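Local coordinates for capsular polysaccharide biosynthesis protein (Burkholderia pseudomallei, PDB 4BQN) that binds coenzyme A and probably acts as an acetyltransferase in the biosynthesis of the capsular polysaccharide, at residues 39-44 / 70-75; 154-159 / 299-304; 236-241 / 259-264. The protein carries 1 engineered substitution. All coordinates share one frame; numbering follows the deposited sequence.

Contact 1. Residues 39-44 / 70-75. With COA (coenzyme A), chain C.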
loop_
_atom_site.group_PDB
_atom_site.type_symbol
_atom_site.label_atom_id
_atom_site.label_comp_id
_atom_site.label_asym_id
_atom_site.label_seq_id
_atom_site.Cartn_x
_atom_site.Cartn_y
_atom_site.Cartn_z
ATOM N N GLU A 39 -3.664 9.099 -15.063
ATOM C CA GLU A 39 -2.399 8.594 -14.547
ATOM C C GLU A 39 -2.344 8.815 -13.039
ATOM O O GLU A 39 -2.795 9.842 -12.547
ATOM C CB GLU A 39 -1.213 9.312 -15.209
ATOM C CG GLU A 39 -1.078 9.069 -16.710
ATOM C CD GLU A 39 -2.016 9.922 -17.553
ATOM O OE1 GLU A 39 -2.646 10.863 -17.027
ATOM O OE2 GLU A 39 -2.115 9.650 -18.764
ATOM N N PRO A 40 -1.778 7.854 -12.296
ATOM C CA PRO A 40 -1.709 8.038 -10.846
ATOM C C PRO A 40 -0.724 9.133 -10.407
ATOM O O PRO A 40 0.084 9.623 -11.200
ATOM C CB PRO A 40 -1.299 6.649 -10.329
ATOM C CG PRO A 40 -0.702 5.951 -11.497
ATOM C CD PRO A 40 -1.366 6.506 -12.726
ATOM N N CYS A 41 -0.808 9.507 -9.135
ATOM C CA CYS A 41 -0.143 10.675 -8.598
ATOM C C CYS A 41 1.382 10.609 -8.685
ATOM O O CYS A 41 2.033 11.647 -8.752
ATOM C CB CYS A 41 -0.575 10.894 -7.139
ATOM S SG CYS A 41 -0.120 9.575 -5.987
ATOM N N PHE A 42 1.948 9.402 -8.685
ATOM C CA PHE A 42 3.402 9.262 -8.716
ATOM C C PHE A 42 3.984 9.335 -10.120
ATOM O O PHE A 42 5.203 9.481 -10.263
ATOM C CB PHE A 42 3.853 7.962 -8.032
ATOM C CG PHE A 42 3.478 6.713 -8.778
ATOM C CD1 PHE A 42 2.214 6.138 -8.625
ATOM C CD2 PHE A 42 4.395 6.095 -9.624
ATOM C CE1 PHE A 42 1.872 4.971 -9.306
ATOM C CE2 PHE A 42 4.053 4.944 -10.318
ATOM C CZ PHE A 42 2.790 4.379 -10.159
ATOM N N VAL A 43 3.129 9.239 -11.137
ATOM C CA VAL A 43 3.647 9.196 -12.488
ATOM C C VAL A 43 3.102 10.275 -13.421
ATOM O O VAL A 43 3.778 10.614 -14.387
ATOM C CB VAL A 43 3.530 7.774 -13.076
ATOM C CG1 VAL A 43 2.092 7.467 -13.439
ATOM C CG2 VAL A 43 4.488 7.572 -14.244
ATOM N N ALA A 44 1.944 10.860 -13.113
ATOM C CA ALA A 44 1.376 11.886 -13.991
ATOM C C ALA A 44 2.388 12.984 -14.257
ATOM O O ALA A 44 3.019 13.482 -13.329
ATOM C CB ALA A 44 0.121 12.492 -13.375
ATOM N N GLU A 70 -1.015 18.436 -0.959
ATOM C CA GLU A 70 -0.328 19.431 -1.784
ATOM C C GLU A 70 1.191 19.301 -1.662
ATOM O O GLU A 70 1.918 19.551 -2.631
ATOM C CB GLU A 70 -0.780 20.850 -1.426
ATOM C CG GLU A 70 0.047 21.941 -2.093
ATOM C CD GLU A 70 -0.641 23.293 -2.136
ATOM O OE1 GLU A 70 -1.894 23.342 -2.211
ATOM O OE2 GLU A 70 0.085 24.312 -2.118
ATOM N N GLY A 71 1.671 18.889 -0.488
ATOM C CA GLY A 71 3.106 18.779 -0.248
ATOM C C GLY A 71 3.797 17.660 -1.013
ATOM O O GLY A 71 5.023 17.688 -1.171
ATOM N N TYR A 72 3.032 16.684 -1.501
ATOM C CA TYR A 72 3.605 15.552 -2.211
ATOM C C TYR A 72 4.378 15.978 -3.466
ATOM O O TYR A 72 5.590 15.751 -3.573
ATOM C CB TYR A 72 2.508 14.534 -2.555
ATOM C CG TYR A 72 2.967 13.383 -3.428
ATOM C CD1 TYR A 72 4.060 12.576 -3.046
ATOM C CD2 TYR A 72 2.328 13.109 -4.633
ATOM C CE1 TYR A 72 4.482 11.524 -3.844
ATOM C CE2 TYR A 72 2.743 12.059 -5.429
ATOM C CZ TYR A 72 3.820 11.282 -5.033
ATOM O OH TYR A 72 4.231 10.243 -5.811
ATOM N N ARG A 73 3.683 16.611 -4.405
ATOM C CA ARG A 73 4.314 17.039 -5.670
ATOM C C ARG A 73 3.895 18.442 -6.088
ATOM O O ARG A 73 4.318 18.936 -7.136
ATOM C CB ARG A 73 4.000 16.065 -6.813
ATOM C CG ARG A 73 4.783 14.768 -6.740
ATOM C CD ARG A 73 4.446 13.853 -7.912
ATOM N NE ARG A 73 4.923 14.426 -9.171
ATOM C CZ ARG A 73 4.461 14.109 -10.384
ATOM N NH1 ARG A 73 3.494 13.214 -10.535
ATOM N NH2 ARG A 73 4.976 14.687 -11.469
ATOM N N GLY A 74 3.039 19.074 -5.286
ATOM C CA GLY A 74 2.502 20.389 -5.623
ATOM C C GLY A 74 0.988 20.383 -5.704
ATOM O O GLY A 74 0.356 19.331 -5.823
ATOM N N GLU A 75 0.408 21.578 -5.672
ATOM C CA GLU A 75 -1.040 21.729 -5.731
ATOM C C GLU A 75 -1.707 20.977 -6.881
ATOM O O GLU A 75 -2.797 20.433 -6.695
ATOM C CB GLU A 75 -1.398 23.212 -5.814
ATOM C CG GLU A 75 -2.896 23.476 -5.737
ATOM C CD GLU A 75 -3.248 24.941 -5.797
ATOM O OE1 GLU A 75 -2.609 25.679 -6.569
ATOM O OE2 GLU A 75 -4.182 25.338 -5.075
HETATM N N1A COA C . 0.769 3.799 7.984
HETATM C C2A COA C . 2.054 4.231 7.923
HETATM N N3A COA C . 2.512 5.001 6.921
HETATM C C4A COA C . 1.663 5.400 5.947
HETATM C C5A COA C . 0.266 4.980 5.960
HETATM C C6A COA C . -0.159 4.130 7.065
HETATM N N6A COA C . -1.435 3.698 7.131
HETATM N N7A COA C . -0.348 5.510 4.877
HETATM C C8A COA C . 0.593 6.235 4.221
HETATM N N9A COA C . 1.788 6.142 4.848
HETATM C C1B COA C . 3.051 6.807 4.504
HETATM C C2B COA C . 3.313 6.991 3.019
HETATM O O2B COA C . 3.943 5.830 2.476
HETATM C C3B COA C . 4.220 8.210 3.063
HETATM O O3B COA C . 5.519 7.750 3.482
HETATM P P3B COA C . 6.833 8.671 3.387
HETATM O O7A COA C . 7.946 7.723 3.757
HETATM O O8A COA C . 6.879 9.110 1.947
HETATM O O9A COA C . 6.632 9.805 4.364
HETATM C C4B COA C . 3.619 9.049 4.190
HETATM O O4B COA C . 2.912 8.131 5.026
HETATM C C5B COA C . 2.675 10.154 3.715
HETATM O O5B COA C . 1.668 9.536 2.923
HETATM P P1A COA C . 0.128 9.886 3.089
HETATM O O1A COA C . -0.613 8.927 2.205
HETATM O O2A COA C . -0.257 9.932 4.538
HETATM O O3A COA C . -0.056 11.381 2.554
HETATM P P2A COA C . 0.234 12.145 1.165
HETATM O O4A COA C . 1.315 13.162 1.433
HETATM O O5A COA C . -1.105 12.649 0.702
HETATM O O6A COA C . 0.808 11.064 0.147
HETATM C CBP COA C . 0.984 9.209 -1.363
HETATM C CCP COA C . 0.022 10.167 -0.663
HETATM C CDP COA C . 0.210 8.226 -2.233
HETATM C CEP COA C . 1.864 10.025 -2.294
HETATM C CAP COA C . 1.810 8.482 -0.269
HETATM O OAP COA C . 0.972 7.574 0.449
HETATM C C9P COA C . 3.058 7.730 -0.704
HETATM O O9P COA C . 4.121 8.323 -0.840
HETATM N N8P COA C . 2.977 6.406 -0.869
HETATM C C7P COA C . 4.135 5.594 -1.219
HETATM C C6P COA C . 4.582 5.701 -2.666
HETATM C C5P COA C . 3.455 5.230 -3.544
HETATM O O5P COA C . 2.613 6.008 -3.967
HETATM N N4P COA C . 3.452 3.937 -3.811
HETATM C C3P COA C . 2.436 3.339 -4.630
HETATM C C2P COA C . 1.745 2.238 -3.860
HETATM S S1P COA C . 0.190 1.955 -4.608
#
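R73 reaches out to two backbone carbonyls of the turn at 39-44. Its NH1 lies 2.8 Å from C41 O and also donates to A44 O, while NH2 reaches the same A44 O at 3.0 Å, an end-on grip of one oxygen by two nitrogens. Both acceptors lie close to the guanidinium plane. NH1 approaches the two carbonyls differently: it meets A44 O in the carbonyl plane, on a lone pair, but stands above the plane of the C41 carbonyl. Y72 turns one ring edge to the turn, its CE2 3.4 Å from C41 O and its OH 3.2 Å from F42 CB. C41 SG lies obliquely to the ring, 3.8 Å from Y72 CE2, a sulfur-aromatic contact. One face of the Y72 ring takes the CEP methyl of coenzyme A over its centre; the opposite face is covered by CG of R73. With CG anti to the backbone N (chi1 174°), Y72 sets its ring between ligand and arginine. P40 O accepts from the amides of V43 and A44, tightening the turn. Y77 makes a cation-pi contact with R73. The contact joins the loop between strand 33-35 and helix 46-56 to the short, weakly bonded helix about 70-73, which follows strand 62-65 of the parallel sheet.

Contact 2. Residues 154-159 / 299-304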
loop_
_atom_site.group_PDB
_atom_site.type_symbol
_atom_site.label_atom_id
_atom_site.label_comp_id
_atom_site.label_asym_id
_atom_site.label_seq_id
_atom_site.Cartn_x
_atom_site.Cartn_y
_atom_site.Cartn_z
ATOM N N ASP A 154 0.226 -7.973 18.543
ATOM C CA ASP A 154 -0.943 -7.155 18.853
ATOM C C ASP A 154 -0.604 -5.668 18.832
ATOM O O ASP A 154 -1.403 -4.846 18.380
ATOM C CB ASP A 154 -1.544 -7.530 20.205
ATOM C CG ASP A 154 -2.183 -8.901 20.207
ATOM O OD1 ASP A 154 -2.595 -9.378 19.137
ATOM O OD2 ASP A 154 -2.308 -9.489 21.303
ATOM N N GLU A 155 0.575 -5.322 19.332
ATOM C CA GLU A 155 1.030 -3.929 19.329
ATOM C C GLU A 155 1.172 -3.444 17.882
ATOM O O GLU A 155 0.777 -2.325 17.544
ATOM C CB GLU A 155 2.360 -3.792 20.064
ATOM C CG GLU A 155 2.961 -2.389 20.022
ATOM C CD GLU A 155 4.286 -2.279 20.747
ATOM O OE1 GLU A 155 4.768 -3.291 21.296
ATOM O OE2 GLU A 155 4.839 -1.162 20.775
ATOM N N ILE A 156 1.774 -4.279 17.037
ATOM C CA ILE A 156 1.946 -3.940 15.625
ATOM C C ILE A 156 0.591 -3.688 14.981
ATOM O O ILE A 156 0.398 -2.661 14.335
ATOM C CB ILE A 156 2.717 -5.041 14.883
ATOM C CG1 ILE A 156 4.171 -5.100 15.386
ATOM C CG2 ILE A 156 2.687 -4.792 13.378
ATOM C CD1 ILE A 156 4.886 -6.404 15.056
ATOM N N GLU A 157 -0.349 -4.623 15.162
ATOM C CA GLU A 157 -1.665 -4.505 14.532
ATOM C C GLU A 157 -2.424 -3.288 15.036
ATOM O O GLU A 157 -3.072 -2.596 14.246
ATOM C CB GLU A 157 -2.494 -5.751 14.724
ATOM C CG GLU A 157 -1.956 -6.892 13.894
ATOM C CD GLU A 157 -2.784 -8.147 13.973
ATOM O OE1 GLU A 157 -3.777 -8.175 14.735
ATOM O OE2 GLU A 157 -2.426 -9.121 13.279
ATOM N N SER A 158 -2.345 -3.020 16.340
ATOM C CA SER A 158 -3.020 -1.844 16.918
ATOM C C SER A 158 -2.518 -0.556 16.263
ATOM O O SER A 158 -3.315 0.319 15.924
ATOM C CB SER A 158 -2.849 -1.782 18.441
ATOM O OG SER A 158 -3.553 -0.674 18.984
ATOM N N TRP A 159 -1.204 -0.457 16.065
ATOM C CA TRP A 159 -0.620 0.710 15.434
ATOM C C TRP A 159 -1.070 0.803 13.972
ATOM O O TRP A 159 -1.426 1.887 13.495
ATOM C CB TRP A 159 0.900 0.682 15.552
ATOM C CG TRP A 159 1.570 1.825 14.905
ATOM C CD1 TRP A 159 1.818 3.058 15.450
ATOM C CD2 TRP A 159 2.125 1.849 13.579
ATOM N NE1 TRP A 159 2.470 3.854 14.533
ATOM C CE2 TRP A 159 2.679 3.133 13.382
ATOM C CE3 TRP A 159 2.206 0.906 12.545
ATOM C CZ2 TRP A 159 3.312 3.506 12.182
ATOM C CZ3 TRP A 159 2.839 1.274 11.349
ATOM C CH2 TRP A 159 3.375 2.568 11.179
ATOM N N ARG A 299 7.643 3.199 15.643
ATOM C CA ARG A 299 7.479 1.751 15.479
ATOM C C ARG A 299 8.345 1.033 16.510
ATOM O O ARG A 299 9.438 0.557 16.193
ATOM C CB ARG A 299 7.853 1.319 14.052
ATOM C CG ARG A 299 6.992 1.950 12.955
ATOM C CD ARG A 299 7.484 1.520 11.583
ATOM N NE ARG A 299 6.657 1.988 10.463
ATOM C CZ ARG A 299 6.752 3.188 9.898
ATOM N NH1 ARG A 299 7.602 4.105 10.361
ATOM N NH2 ARG A 299 5.975 3.480 8.865
ATOM N N ARG A 300 7.859 0.983 17.751
ATOM C CA ARG A 300 8.644 0.489 18.888
ATOM C C ARG A 300 9.215 -0.907 18.653
ATOM O O ARG A 300 10.329 -1.227 19.095
ATOM C CB ARG A 300 7.766 0.488 20.156
ATOM C CG ARG A 300 8.515 0.309 21.467
ATOM C CD ARG A 300 7.593 0.496 22.664
ATOM N NE ARG A 300 6.654 -0.618 22.765
ATOM C CZ ARG A 300 6.291 -1.190 23.910
ATOM N NH1 ARG A 300 6.786 -0.757 25.067
ATOM N NH2 ARG A 300 5.436 -2.203 23.898
ATOM N N TRP A 301 8.442 -1.742 17.967
ATOM C CA TRP A 301 8.807 -3.149 17.765
ATOM C C TRP A 301 10.062 -3.317 16.917
ATOM O O TRP A 301 10.723 -4.345 17.009
ATOM C CB TRP A 301 7.661 -3.948 17.136
ATOM C CG TRP A 301 7.056 -3.235 15.961
ATOM C CD1 TRP A 301 7.347 -3.418 14.646
ATOM C CD2 TRP A 301 6.058 -2.211 16.020
ATOM N NE1 TRP A 301 6.592 -2.555 13.867
ATOM C CE2 TRP A 301 5.792 -1.804 14.692
ATOM C CE3 TRP A 301 5.373 -1.586 17.076
ATOM C CZ2 TRP A 301 4.852 -0.807 14.388
ATOM C CZ3 TRP A 301 4.454 -0.595 16.775
ATOM C CH2 TRP A 301 4.209 -0.209 15.442
ATOM N N VAL A 302 10.395 -2.326 16.087
ATOM C CA VAL A 302 11.591 -2.394 15.263
ATOM C C VAL A 302 12.873 -2.337 16.126
ATOM O O VAL A 302 13.751 -3.196 16.030
ATOM C CB VAL A 302 11.565 -1.268 14.212
ATOM C CG1 VAL A 302 12.817 -1.309 13.371
ATOM C CG2 VAL A 302 10.338 -1.404 13.318
ATOM N N ARG A 303 12.983 -1.316 16.986
ATOM C CA ARG A 303 14.159 -1.266 17.876
ATOM C C ARG A 303 14.154 -2.419 18.872
ATOM O O ARG A 303 15.211 -2.921 19.245
ATOM C CB ARG A 303 14.308 0.063 18.620
ATOM C CG ARG A 303 14.900 1.183 17.779
ATOM C CD ARG A 303 15.247 2.405 18.620
ATOM N NE ARG A 303 15.312 3.616 17.796
ATOM C CZ ARG A 303 16.379 4.000 17.102
ATOM N NH1 ARG A 303 17.493 3.264 17.116
ATOM N NH2 ARG A 303 16.325 5.114 16.381
ATOM N N THR A 304 12.963 -2.844 19.300
ATOM C CA THR A 304 12.853 -3.972 20.215
ATOM C C THR A 304 13.389 -5.252 19.578
ATOM O O THR A 304 14.141 -5.991 20.224
ATOM C CB THR A 304 11.404 -4.162 20.681
ATOM O OG1 THR A 304 11.043 -3.047 21.495
ATOM C CG2 THR A 304 11.241 -5.440 21.494
HETATM O O HOH W 1 7.755 -3.654 21.004
#
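W301 has the most surface buried here, its indole reaching into the side chains of 154-159, with I156 over a face and E155 and W159 at the edge. I156 CG1 is 3.5 Å from the centroid of the W301 five-membered ring, and CA of R299 lies over the opposite face. The far edge of the indole is turned to W159 in an offset edge-to-face pair, planes 64° apart, with CH2 of W301 3.4 Å from CG of W159. W301 CG falls between the backbone N and the carbonyl carbon (chi1 47°), directing the ring across. W159, which also touches coenzyme A, takes CG of R299 over the same face, and its CH2 lies 3.4 Å from R299 NE; that arginine is held by a salt bridge to E101. E155, fully extended, sets OE2 at the edge of the W301 ring, 3.8 Å from W301 CE3, and gives the carboxylate to R300. The salt bridge is side-on, R300 NE to E155 OE2 at 2.7 Å and R300 NH2 to E155 OE1 at 2.9 Å, with OE2 met on its syn side and OE1 from above the carboxylate plane. Helices 153-167 and 300-310 run roughly antiparallel, their local axes 149° apart, and helix 285-296 packs against the latter through V302 and R303.

Contact 3. Residues 236-241 / 259-264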
loop_
_atom_site.group_PDB
_atom_site.type_symbol
_atom_site.label_atom_id
_atom_site.label_comp_id
_atom_site.label_asym_id
_atom_site.label_seq_id
_atom_site.Cartn_x
_atom_site.Cartn_y
_atom_site.Cartn_z
ATOM N N VAL A 236 2.977 -7.616 -8.544
ATOM C CA VAL A 236 4.355 -7.548 -9.044
ATOM C C VAL A 236 5.392 -8.048 -8.021
ATOM O O VAL A 236 6.306 -8.824 -8.370
ATOM C CB VAL A 236 4.720 -6.109 -9.533
ATOM C CG1 VAL A 236 4.468 -5.028 -8.484
ATOM C CG2 VAL A 236 6.168 -6.040 -10.013
ATOM N N THR A 237 5.232 -7.629 -6.771
ATOM C CA THR A 237 6.217 -7.871 -5.732
ATOM C C THR A 237 5.544 -8.465 -4.507
ATOM O O THR A 237 4.487 -7.998 -4.066
ATOM C CB THR A 237 6.979 -6.574 -5.426
ATOM O OG1 THR A 237 7.809 -6.284 -6.558
ATOM C CG2 THR A 237 7.833 -6.668 -4.172
ATOM N N LYS A 238 6.146 -9.517 -3.961
ATOM C CA LYS A 238 5.530 -10.250 -2.858
ATOM C C LYS A 238 6.554 -10.414 -1.755
ATOM O O LYS A 238 7.515 -11.182 -1.902
ATOM C CB LYS A 238 4.985 -11.603 -3.339
ATOM C CG LYS A 238 3.954 -11.492 -4.465
ATOM C CD LYS A 238 3.420 -12.828 -4.960
ATOM C CE LYS A 238 2.383 -12.607 -6.057
ATOM N NZ LYS A 238 1.900 -13.869 -6.686
ATOM N N MET A 239 6.380 -9.644 -0.687
ATOM C CA MET A 239 7.280 -9.722 0.457
ATOM C C MET A 239 7.046 -11.013 1.228
ATOM O O MET A 239 5.911 -11.482 1.332
ATOM C CB MET A 239 7.118 -8.514 1.371
ATOM C CG MET A 239 7.596 -7.197 0.763
ATOM S SD MET A 239 9.389 -7.159 0.562
ATOM C CE MET A 239 9.565 -6.980 -1.199
ATOM N N SER A 240 8.127 -11.586 1.747
ATOM C CA SER A 240 8.053 -12.818 2.518
ATOM C C SER A 240 7.996 -12.525 4.019
ATOM O O SER A 240 8.720 -11.672 4.514
ATOM C CB SER A 240 9.274 -13.660 2.199
ATOM O OG SER A 240 9.240 -14.856 2.936
ATOM N N LEU A 241 7.136 -13.240 4.742
ATOM C CA LEU A 241 7.057 -13.079 6.190
ATOM C C LEU A 241 8.234 -13.753 6.894
ATOM O O LEU A 241 8.667 -14.839 6.490
ATOM C CB LEU A 241 5.729 -13.619 6.726
ATOM C CG LEU A 241 4.474 -12.780 6.453
ATOM C CD1 LEU A 241 3.980 -12.870 5.006
ATOM C CD2 LEU A 241 3.368 -13.167 7.415
ATOM N N GLU A 259 10.468 -17.760 -0.365
ATOM C CA GLU A 259 11.142 -16.907 -1.338
ATOM C C GLU A 259 10.368 -15.591 -1.480
ATOM O O GLU A 259 9.176 -15.511 -1.188
ATOM C CB GLU A 259 11.269 -17.604 -2.699
ATOM C CG GLU A 259 9.954 -17.768 -3.451
ATOM C CD GLU A 259 10.015 -18.747 -4.613
ATOM O OE1 GLU A 259 11.121 -19.192 -5.003
ATOM O OE2 GLU A 259 8.931 -19.072 -5.138
ATOM N N TYR A 260 11.074 -14.544 -1.875
ATOM C CA TYR A 260 10.449 -13.271 -2.228
ATOM C C TYR A 260 10.112 -13.300 -3.715
ATOM O O TYR A 260 10.714 -14.054 -4.486
ATOM C CB TYR A 260 11.427 -12.129 -1.993
ATOM C CG TYR A 260 11.691 -11.779 -0.559
ATOM C CD1 TYR A 260 12.512 -12.585 0.239
ATOM C CD2 TYR A 260 11.166 -10.611 -0.001
ATOM C CE1 TYR A 260 12.792 -12.239 1.552
ATOM C CE2 TYR A 260 11.434 -10.258 1.318
ATOM C CZ TYR A 260 12.264 -11.081 2.081
ATOM O OH TYR A 260 12.574 -10.767 3.367
ATOM N N GLN A 261 9.144 -12.489 -4.127
ATOM C CA GLN A 261 9.004 -12.147 -5.539
ATOM C C GLN A 261 9.253 -10.652 -5.657
ATOM O O GLN A 261 8.661 -9.851 -4.929
ATOM C CB GLN A 261 7.616 -12.500 -6.073
ATOM C CG GLN A 261 7.386 -12.094 -7.520
ATOM C CD GLN A 261 6.094 -12.646 -8.070
ATOM O OE1 GLN A 261 5.923 -13.857 -8.153
ATOM N NE2 GLN A 261 5.175 -11.761 -8.450
ATOM N N VAL A 262 10.143 -10.276 -6.567
ATOM C CA VAL A 262 10.451 -8.874 -6.793
ATOM C C VAL A 262 10.414 -8.617 -8.295
ATOM O O VAL A 262 11.123 -9.280 -9.070
ATOM C CB VAL A 262 11.801 -8.466 -6.148
ATOM C CG1 VAL A 262 11.629 -8.210 -4.654
ATOM C CG2 VAL A 262 12.876 -9.518 -6.399
ATOM N N LEU A 263 9.578 -7.669 -8.712
ATOM C CA LEU A 263 9.397 -7.361 -10.144
ATOM C C LEU A 263 9.144 -8.644 -10.953
ATOM O O LEU A 263 9.753 -8.868 -12.001
ATOM C CB LEU A 263 10.588 -6.556 -10.697
ATOM C CG LEU A 263 10.976 -5.294 -9.913
ATOM C CD1 LEU A 263 12.245 -4.671 -10.479
ATOM C CD2 LEU A 263 9.830 -4.290 -9.862
ATOM N N TYR A 264 8.253 -9.485 -10.431
ATOM C CA TYR A 264 7.815 -10.743 -11.054
ATOM C C TYR A 264 8.873 -11.842 -11.119
ATOM O O TYR A 264 8.656 -12.866 -11.767
ATOM C CB TYR A 264 7.182 -10.515 -12.439
ATOM C CG TYR A 264 5.826 -9.846 -12.361
ATOM C CD1 TYR A 264 4.709 -10.539 -11.871
ATOM C CD2 TYR A 264 5.663 -8.520 -12.747
ATOM C CE1 TYR A 264 3.469 -9.931 -11.779
ATOM C CE2 TYR A 264 4.421 -7.902 -12.678
ATOM C CZ TYR A 264 3.330 -8.605 -12.193
ATOM O OH TYR A 264 2.104 -7.977 -12.115
HETATM O O HOH W 2 1.516 -5.309 -10.311
HETATM O O HOH W 3 2.651 -12.822 -9.439
HETATM O O HOH W 4 6.955 -14.026 -1.365
HETATM O O HOH W 5 3.803 -15.431 -7.629
#
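V236 lays its backbone over the ring of Y264, CA standing 3.6 Å from the ring centroid and close to its normal, while CB touches CE2. The valine's CG2 fits closely against L263, 3.5 Å from its CA, so V236 fills the notch where 263-264 bend out of the strand. Both residues there have positive phi, and the bend brings Y264 N to V236 O. V236 O accepts twice: from Y264 N and, at 3.1 Å, from Q261 NE2, the two arriving from opposite faces of its plane. Next along, L263 N donates to T237 OG1 in a nearly straight bond of 3.1 Å, and the threonine methyl turns toward V262 CG1. K238 and Q261 form an antiparallel hydrogen-bonded pair; their extended side chains run side by side, bridged at their ends by two waters, and Q261 OE1 also accepts from K266 NZ. At the other end the Y260 ring fits into a hollow lined by S240 over one face and M239 at the edge. S240 CB stands 3.8 Å from the centroid of the Y260 ring, and M239 SD lies 3.8 Å from Y260 CE2. Bends at chi2 (-69°) and chi3 (119°) curl M239 back toward Y260. Segment 236-241, a loop, pairs with strand 260-262 through the single bridge K238-Q261; strand 265-267 is that strand's antiparallel hairpin partner, and helix 269-281 packs against Y260, its Y272 stacking on the ring.

Contact 1 comes first along the chain and closes before the others begin. Contact 3 is nested within the long loop that contact 2 closes, so helices 153-167 and 300-310 enclose the 260-267 hairpin in sequence. The centres lie 23 to 30 Å apart, and no two contacts touch; the nearest atoms of contacts 2 and 3 are about 9 Å apart. Contact 1 borders the parallel-sheet part of the fold, whereas contact 2 joins helices 153-167 and 300-310 and contact 3 involves the hairpin. Y72 of contact 1 and W159 of contact 2 both belong to the coenzyme A pocket, so distant parts of the chain together shape the site. Contact 3 stands back, the V236 side chain about 9 Å from the ligand.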